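Local coordinates for protein putative alpha-L-fucosidase (Bacteroides thetaiotaomicron, PDB 3EYP) that probably hydrolyses alpha-L-fucosides, releasing L-fucose, at residues L314-L328 with I448-F460. Numbering follows the deposited sequence. Where two conformers were deposited one is given.
Sequences LLKQGIDETFSTNLL and IHTFGVYKQSPVF
At the junction between the TIM-barrel-like fucosidase domain and the F5/8 type C beta-sandwich, an Asx turn built on Asn-326 docks onto strand 450-454. Asn-326 OD1 takes Leu-328 N at 3.0 Å, closing the turn, and Val-453 N from the opposite face of its plane. With CG anti to the backbone N (chi1 -175°), the amide lies against Gly-452, where ND2 gives a 3.0 Å bond to Phe-451 O. Leu-327 N adds a 2.9 Å backbone bond to Val-453 O, and Leu-328 pushes CD1 against CD2 of the Phe-451 ring. So the linker leaving helix 306-323 meets the sandwich at strand 447-454, the last in the chain, and the C-terminal tail doubles back along the helix. Midway along the contact, Phe-323 presents its edge to the face of Tyr-454, a T-shaped pair with planes at 67°. A water spans the same junction, donating to Thr-322 O and Thr-325 O and accepting from Lys-455 N. Thr-322 OG1 donates to Gly-318 O one turn back and itself accepts from Ser-457 N at 2.8 Å. Ser-457 OG donates to Glu-321 OE1, 2.7 Å away, and accepts Val-459 N in an ST turn. Gly-318 lets the Phe-460 ring close on the helix backbone, CZ lying 3.4 Å from Gly-318 C; Trp-279 of helix 275-283 stacks on that ring.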
ATOM      1  N   LEU A 314       3.797  17.479   4.151  1.00 44.42           N
ATOM      2  CA  LEU A 314       4.463  17.539   5.464  1.00 44.55           C
ATOM      3  C   LEU A 314       4.820  16.119   5.952  1.00 44.32           C
ATOM      4  O   LEU A 314       5.864  15.893   6.534  1.00 43.68           O
ATOM      5  CB  LEU A 314       3.591  18.261   6.497  1.00 44.14           C
ATOM      6  CG  LEU A 314       3.323  19.750   6.208  1.00 43.67           C
ATOM      7  CD1 LEU A 314       2.299  20.392   7.187  1.00 43.66           C
ATOM      8  CD2 LEU A 314       4.654  20.512   6.150  1.00 45.92           C
ATOM      9  N   LEU A 315       3.933  15.156   5.728  1.00 43.38           N
ATOM     10  CA  LEU A 315       4.268  13.762   6.079  1.00 42.26           C
ATOM     11  C   LEU A 315       5.555  13.357   5.367  1.00 43.22           C
ATOM     12  O   LEU A 315       6.422  12.690   5.934  1.00 44.61           O
ATOM     13  CB  LEU A 315       3.117  12.814   5.748  1.00 42.43           C
ATOM     14  CG  LEU A 315       3.324  11.295   5.874  1.00 38.94           C
ATOM     15  CD1 LEU A 315       3.565  10.842   7.288  1.00 37.31           C
ATOM     16  CD2 LEU A 315       2.133  10.605   5.231  1.00 36.92           C
ATOM     17  N   LYS A 316       5.694  13.764   4.129  1.00 44.39           N
ATOM     18  CA  LYS A 316       6.872  13.326   3.314  1.00 45.32           C
ATOM     19  C   LYS A 316       8.155  13.934   3.904  1.00 45.63           C
ATOM     20  O   LYS A 316       9.188  13.261   4.090  1.00 44.84           O
ATOM     21  CB  LYS A 316       6.727  13.738   1.845  1.00 47.15           C
ATOM     22  CG  LYS A 316       7.992  13.680   1.044  1.00 48.75           C
ATOM     23  CD  LYS A 316       8.517  12.258   0.952  1.00 53.47           C
ATOM     24  CE  LYS A 316       9.664  12.105  -0.063  1.00 54.21           C
ATOM     25  NZ  LYS A 316      10.196  10.686   0.107  1.00 55.35           N
ATOM     26  N   GLN A 317       8.039  15.213   4.209  1.00 45.66           N
ATOM     27  CA  GLN A 317       9.154  15.942   4.849  0.50 46.04           C
ATOM     28  C   GLN A 317       9.526  15.302   6.173  1.00 45.66           C
ATOM     29  O   GLN A 317      10.704  15.087   6.490  1.00 46.37           O
ATOM     30  CB  GLN A 317       8.851  17.418   5.073  0.50 45.47           C
ATOM     31  CG  GLN A 317      10.116  18.132   5.530  0.50 45.22           C
ATOM     32  CD  GLN A 317       9.893  19.504   6.071  0.50 41.59           C
ATOM     33  OE1 GLN A 317       8.976  20.213   5.660  0.50 45.80           O
ATOM     34  NE2 GLN A 317      10.774  19.919   6.960  0.50 35.96           N
ATOM     35  N   GLY A 318       8.521  14.979   6.927  1.00 45.78           N
ATOM     36  CA  GLY A 318       8.708  14.298   8.202  1.00 45.88           C
ATOM     37  C   GLY A 318       9.398  12.952   8.070  1.00 45.32           C
ATOM     38  O   GLY A 318      10.307  12.613   8.839  1.00 44.72           O
ATOM     39  N   ILE A 319       8.967  12.175   7.090  1.00 44.57           N
ATOM     40  CA  ILE A 319       9.490  10.861   6.891  1.00 44.91           C
ATOM     41  C   ILE A 319      10.965  11.049   6.480  1.00 46.44           C
ATOM     42  O   ILE A 319      11.894  10.386   7.009  1.00 46.57           O
ATOM     43  CB  ILE A 319       8.697  10.019   5.800  1.00 45.27           C
ATOM     44  CG1 ILE A 319       7.329   9.559   6.321  1.00 44.28           C
ATOM     45  CG2 ILE A 319       9.431   8.736   5.405  1.00 45.41           C
ATOM     46  CD1 ILE A 319       6.308   9.228   5.146  1.00 44.74           C
ATOM     47  N   ASP A 320      11.178  11.970   5.547  1.00 46.70           N
ATOM     48  CA  ASP A 320      12.525  12.179   5.013  1.00 47.67           C
ATOM     49  C   ASP A 320      13.494  12.574   6.105  1.00 47.74           C
ATOM     50  O   ASP A 320      14.547  11.954   6.259  1.00 48.20           O
ATOM     51  CB  ASP A 320      12.534  13.168   3.868  1.00 48.92           C
ATOM     52  CG  ASP A 320      12.042  12.541   2.557  1.00 50.48           C
ATOM     53  OD1 ASP A 320      11.809  11.305   2.462  1.00 54.69           O
ATOM     54  OD2 ASP A 320      11.877  13.324   1.616  1.00 57.30           O
ATOM     55  N   GLU A 321      13.088  13.526   6.933  1.00 47.03           N
ATOM     56  CA  GLU A 321      13.953  13.974   8.024  1.00 48.33           C
ATOM     57  C   GLU A 321      14.231  12.875   9.008  1.00 48.49           C
ATOM     58  O   GLU A 321      15.331  12.729   9.475  1.00 48.26           O
ATOM     59  CB  GLU A 321      13.409  15.162   8.788  1.00 48.48           C
ATOM     60  CG  GLU A 321      13.293  16.326   7.893  1.00 53.68           C
ATOM     61  CD  GLU A 321      12.950  17.570   8.590  1.00 60.64           C
ATOM     62  OE1 GLU A 321      12.474  17.487   9.806  1.00 62.21           O
ATOM     63  OE2 GLU A 321      13.179  18.624   7.886  1.00 63.08           O
ATOM     64  N   THR A 322      13.210  12.102   9.318  1.00 48.21           N
ATOM     65  CA  THR A 322      13.326  11.061  10.317  1.00 48.38           C
ATOM     66  C   THR A 322      14.373  10.018   9.932  1.00 48.81           C
ATOM     67  O   THR A 322      15.245   9.704  10.730  1.00 49.59           O
ATOM     68  CB  THR A 322      11.944  10.394  10.611  1.00 48.71           C
ATOM     69  OG1 THR A 322      11.085  11.360  11.213  1.00 48.09           O
ATOM     70  CG2 THR A 322      12.114   9.177  11.570  1.00 47.26           C
ATOM     71  N   PHE A 323      14.292   9.509   8.697  1.00 49.18           N
ATOM     72  CA  PHE A 323      15.099   8.361   8.241  1.00 49.51           C
ATOM     73  C   PHE A 323      16.388   8.762   7.479  1.00 50.87           C
ATOM     74  O   PHE A 323      17.137   7.929   7.005  1.00 51.10           O
ATOM     75  CB  PHE A 323      14.226   7.357   7.472  1.00 49.01           C
ATOM     76  CG  PHE A 323      13.091   6.802   8.323  1.00 49.61           C
ATOM     77  CD1 PHE A 323      13.347   5.844   9.298  1.00 46.00           C
ATOM     78  CD2 PHE A 323      11.787   7.296   8.201  1.00 49.65           C
ATOM     79  CE1 PHE A 323      12.321   5.335  10.095  1.00 46.11           C
ATOM     80  CE2 PHE A 323      10.742   6.785   9.012  1.00 49.12           C
ATOM     81  CZ  PHE A 323      11.002   5.825   9.938  1.00 47.97           C
ATOM     82  N   SER A 324      16.660  10.052   7.459  1.00 52.60           N
ATOM     83  CA  SER A 324      17.823  10.568   6.748  1.00 54.01           C
ATOM     84  C   SER A 324      19.103  10.147   7.456  1.00 53.79           C
ATOM     85  O   SER A 324      20.106   9.867   6.833  1.00 56.36           O
ATOM     86  CB  SER A 324      17.798  12.093   6.612  1.00 54.09           C
ATOM     87  OG  SER A 324      17.798  12.718   7.895  1.00 56.51           O
ATOM     88  N   THR A 325      19.055  10.050   8.757  1.00 53.73           N
ATOM     89  CA  THR A 325      20.262   9.755   9.512  1.00 53.90           C
ATOM     90  C   THR A 325      20.102   8.542  10.410  1.00 52.86           C
ATOM     91  O   THR A 325      19.481   8.617  11.466  1.00 52.68           O
ATOM     92  CB  THR A 325      20.721  11.004  10.315  1.00 54.46           C
ATOM     93  OG1 THR A 325      20.888  12.101   9.396  1.00 59.26           O
ATOM     94  CG2 THR A 325      22.052  10.760  11.041  1.00 56.04           C
ATOM     95  N   ASN A 326      20.649   7.428   9.950  1.00 51.34           N
ATOM     96  CA  ASN A 326      20.756   6.233  10.783  1.00 51.31           C
ATOM     97  C   ASN A 326      21.832   6.498  11.850  1.00 51.63           C
ATOM     98  O   ASN A 326      23.027   6.574  11.545  1.00 50.99           O
ATOM     99  CB  ASN A 326      21.125   5.025   9.939  1.00 50.94           C
ATOM    100  CG  ASN A 326      21.130   3.763  10.718  1.00 49.93           C
ATOM    101  OD1 ASN A 326      21.001   3.764  11.957  1.00 48.29           O
ATOM    102  ND2 ASN A 326      21.293   2.661  10.008  1.00 48.91           N
ATOM    103  N   LEU A 327      21.367   6.660  13.079  1.00 52.44           N
ATOM    104  CA  LEU A 327      22.219   7.031  14.214  1.00 52.48           C
ATOM    105  C   LEU A 327      23.201   5.929  14.559  1.00 53.55           C
ATOM    106  O   LEU A 327      24.148   6.129  15.337  1.00 53.92           O
ATOM    107  CB  LEU A 327      21.389   7.386  15.437  1.00 52.67           C
ATOM    108  CG  LEU A 327      20.546   8.645  15.204  1.00 52.81           C
ATOM    109  CD1 LEU A 327      19.728   9.002  16.437  1.00 51.31           C
ATOM    110  CD2 LEU A 327      21.452   9.833  14.731  1.00 50.20           C
ATOM    111  N   LEU A 328      22.998   4.765  13.968  1.00 53.22           N
ATOM    112  CA  LEU A 328      23.926   3.673  14.224  1.00 54.35           C
ATOM    113  C   LEU A 328      25.139   3.814  13.324  1.00 56.02           C
ATOM    114  O   LEU A 328      26.145   3.131  13.523  1.00 56.75           O
ATOM    115  CB  LEU A 328      23.305   2.294  13.983  1.00 52.97           C
ATOM    116  CG  LEU A 328      22.164   1.886  14.890  1.00 51.27           C
ATOM    117  CD1 LEU A 328      21.699   0.484  14.505  1.00 44.88           C
ATOM    118  CD2 LEU A 328      22.551   2.004  16.372  1.00 50.17           C
ATOM    119  N   ILE A 448      18.983  -9.793   6.500  1.00 43.65           N
ATOM    120  CA  ILE A 448      18.517  -8.441   6.840  1.00 44.41           C
ATOM    121  C   ILE A 448      19.261  -7.330   6.080  1.00 44.94           C
ATOM    122  O   ILE A 448      20.509  -7.164   6.173  1.00 43.93           O
ATOM    123  CB  ILE A 448      18.603  -8.218   8.365  1.00 45.84           C
ATOM    124  CG1 ILE A 448      17.719  -9.271   9.077  1.00 48.75           C
ATOM    125  CG2 ILE A 448      18.172  -6.754   8.743  1.00 45.20           C
ATOM    126  CD1 ILE A 448      18.134  -9.616  10.491  1.00 50.18           C
ATOM    127  N   HIS A 449      18.471  -6.542   5.368  1.00 44.76           N
ATOM    128  CA  HIS A 449      19.002  -5.498   4.498  1.00 45.82           C
ATOM    129  C   HIS A 449      19.458  -4.313   5.322  1.00 46.18           C
ATOM    130  O   HIS A 449      20.514  -3.739   5.100  1.00 48.35           O
ATOM    131  CB  HIS A 449      17.941  -4.982   3.487  1.00 45.58           C
ATOM    132  CG  HIS A 449      17.914  -5.721   2.195  1.00 46.16           C
ATOM    133  ND1 HIS A 449      19.018  -5.800   1.366  1.00 49.72           N
ATOM    134  CD2 HIS A 449      16.898  -6.328   1.531  1.00 49.39           C
ATOM    135  CE1 HIS A 449      18.702  -6.496   0.284  1.00 50.89           C
ATOM    136  NE2 HIS A 449      17.418  -6.808   0.349  1.00 51.63           N
ATOM    137  N   THR A 450      18.627  -3.983   6.281  1.00 45.58           N
ATOM    138  CA  THR A 450      18.720  -2.719   6.972  1.00 46.14           C
ATOM    139  C   THR A 450      18.374  -2.825   8.410  1.00 45.32           C
ATOM    140  O   THR A 450      17.417  -3.488   8.792  1.00 46.10           O
ATOM    141  CB  THR A 450      17.750  -1.646   6.304  1.00 45.27           C
ATOM    142  OG1 THR A 450      18.007  -1.588   4.886  1.00 48.23           O
ATOM    143  CG2 THR A 450      17.917  -0.278   6.944  1.00 47.17           C
ATOM    144  N   PHE A 451      19.163  -2.130   9.218  1.00 45.63           N
ATOM    145  CA  PHE A 451      18.807  -1.889  10.622  1.00 44.85           C
ATOM    146  C   PHE A 451      19.267  -0.499  11.026  1.00 44.83           C
ATOM    147  O   PHE A 451      20.369  -0.105  10.714  1.00 46.32           O
ATOM    148  CB  PHE A 451      19.371  -2.946  11.578  1.00 45.25           C
ATOM    149  CG  PHE A 451      18.968  -2.726  13.028  1.00 45.52           C
ATOM    150  CD1 PHE A 451      17.648  -2.866  13.427  1.00 44.81           C
ATOM    151  CD2 PHE A 451      19.925  -2.399  13.997  1.00 47.81           C
ATOM    152  CE1 PHE A 451      17.308  -2.672  14.726  1.00 46.34           C
ATOM    153  CE2 PHE A 451      19.585  -2.198  15.301  1.00 46.67           C
ATOM    154  CZ  PHE A 451      18.299  -2.326  15.689  1.00 45.93           C
ATOM    155  N   GLY A 452      18.381   0.259  11.646  1.00 43.65           N
ATOM    156  CA  GLY A 452      18.679   1.607  12.055  1.00 44.08           C
ATOM    157  C   GLY A 452      17.867   2.101  13.232  1.00 44.21           C
ATOM    158  O   GLY A 452      16.850   1.543  13.612  1.00 42.91           O
ATOM    159  N   VAL A 453      18.413   3.114  13.871  1.00 45.74           N
ATOM    160  CA  VAL A 453      17.657   3.863  14.857  1.00 45.18           C
ATOM    161  C   VAL A 453      17.729   5.323  14.450  1.00 46.13           C
ATOM    162  O   VAL A 453      18.662   5.802  13.757  1.00 47.13           O
ATOM    163  CB  VAL A 453      18.162   3.637  16.247  1.00 45.91           C
ATOM    164  CG1 VAL A 453      18.230   2.119  16.558  1.00 45.47           C
ATOM    165  CG2 VAL A 453      19.558   4.357  16.434  1.00 44.82           C
ATOM    166  N   TYR A 454      16.724   6.031  14.885  1.00 46.27           N
ATOM    167  CA  TYR A 454      16.485   7.356  14.341  1.00 46.33           C
ATOM    168  C   TYR A 454      15.815   8.272  15.349  1.00 47.05           C
ATOM    169  O   TYR A 454      15.276   7.863  16.394  1.00 45.72           O
ATOM    170  CB  TYR A 454      15.610   7.251  13.076  1.00 46.91           C
ATOM    171  CG  TYR A 454      16.016   6.143  12.094  1.00 46.60           C
ATOM    172  CD1 TYR A 454      16.866   6.422  11.034  1.00 47.51           C
ATOM    173  CD2 TYR A 454      15.541   4.840  12.228  1.00 45.66           C
ATOM    174  CE1 TYR A 454      17.284   5.437  10.130  1.00 47.77           C
ATOM    175  CE2 TYR A 454      15.951   3.826  11.347  1.00 45.62           C
ATOM    176  CZ  TYR A 454      16.823   4.132  10.289  1.00 45.21           C
ATOM    177  OH  TYR A 454      17.224   3.179   9.386  1.00 45.20           O
ATOM    178  N   LYS A 455      15.846   9.545  15.002  1.00 47.03           N
ATOM    179  CA  LYS A 455      15.176  10.524  15.802  1.00 48.49           C
ATOM    180  C   LYS A 455      14.037  11.120  14.940  1.00 48.15           C
ATOM    181  O   LYS A 455      14.256  11.612  13.821  1.00 48.02           O
ATOM    182  CB  LYS A 455      16.177  11.596  16.285  1.00 48.67           C
ATOM    183  CG  LYS A 455      15.556  12.726  17.078  1.00 51.84           C
ATOM    184  CD  LYS A 455      14.856  12.334  18.324  1.00 56.76           C
ATOM    185  CE  LYS A 455      13.783  13.397  18.705  1.00 60.48           C
ATOM    186  NZ  LYS A 455      12.395  13.191  18.020  1.00 57.72           N
ATOM    187  N   GLN A 456      12.830  11.019  15.470  1.00 47.72           N
ATOM    188  CA  GLN A 456      11.629  11.405  14.710  1.00 46.98           C
ATOM    189  C   GLN A 456      11.659  12.899  14.466  1.00 47.08           C
ATOM    190  O   GLN A 456      12.031  13.663  15.344  1.00 45.41           O
ATOM    191  CB  GLN A 456      10.341  11.029  15.433  1.00 46.72           C
ATOM    192  CG  GLN A 456      10.052   9.576  15.458  1.00 47.89           C
ATOM    193  CD  GLN A 456       8.859   9.247  16.261  1.00 48.52           C
ATOM    194  OE1 GLN A 456       7.748   9.716  15.955  1.00 50.62           O
ATOM    195  NE2 GLN A 456       9.039   8.415  17.306  1.00 46.10           N
ATOM    196  N   SER A 457      11.244  13.279  13.268  1.00 47.15           N
ATOM    197  CA  SER A 457      11.239  14.682  12.821  1.00 48.68           C
ATOM    198  C   SER A 457      10.397  15.553  13.715  1.00 49.95           C
ATOM    199  O   SER A 457       9.370  15.129  14.248  1.00 48.56           O
ATOM    200  CB  SER A 457      10.761  14.831  11.349  1.00 49.21           C
ATOM    201  OG  SER A 457      10.446  16.181  11.025  1.00 50.27           O
ATOM    202  N   PRO A 458      10.819  16.807  13.876  1.00 50.62           N
ATOM    203  CA  PRO A 458       9.961  17.719  14.616  1.00 51.53           C
ATOM    204  C   PRO A 458       8.628  17.940  13.942  1.00 51.95           C
ATOM    205  O   PRO A 458       7.657  18.324  14.557  1.00 51.87           O
ATOM    206  CB  PRO A 458      10.773  19.009  14.607  1.00 52.08           C
ATOM    207  CG  PRO A 458      12.155  18.543  14.479  1.00 51.77           C
ATOM    208  CD  PRO A 458      12.121  17.401  13.575  1.00 51.41           C
ATOM    209  N   VAL A 459       8.599  17.677  12.650  1.00 52.53           N
ATOM    210  CA  VAL A 459       7.360  17.794  11.898  1.00 52.68           C
ATOM    211  C   VAL A 459       6.283  17.027  12.593  1.00 52.67           C
ATOM    212  O   VAL A 459       5.157  17.414  12.572  1.00 54.97           O
ATOM    213  CB  VAL A 459       7.475  17.250  10.437  1.00 52.97           C
ATOM    214  CG1 VAL A 459       6.042  17.179   9.802  1.00 51.39           C
ATOM    215  CG2 VAL A 459       8.432  18.140   9.603  1.00 50.04           C
ATOM    216  N   PHE A 460       6.661  15.947  13.240  1.00 52.73           N
ATOM    217  CA  PHE A 460       5.717  15.055  13.919  1.00 52.25           C
ATOM    218  C   PHE A 460       5.576  15.425  15.386  1.00 54.01           C
ATOM    219  O   PHE A 460       5.420  14.507  16.230  1.00 55.99           O
ATOM    220  CB  PHE A 460       6.176  13.573  13.862  1.00 51.04           C
ATOM    221  CG  PHE A 460       6.359  13.023  12.475  1.00 48.35           C
ATOM    222  CD1 PHE A 460       5.552  13.422  11.425  1.00 44.78           C
ATOM    223  CD2 PHE A 460       7.291  12.045  12.232  1.00 45.23           C
ATOM    224  CE1 PHE A 460       5.730  12.892  10.159  1.00 40.56           C
ATOM    225  CE2 PHE A 460       7.483  11.535  10.961  1.00 44.54           C
ATOM    226  CZ  PHE A 460       6.685  11.935   9.939  1.00 42.55           C
TER
HETATM  227  O   HOH W   1      17.503  10.256  12.680  1.00 60.58           O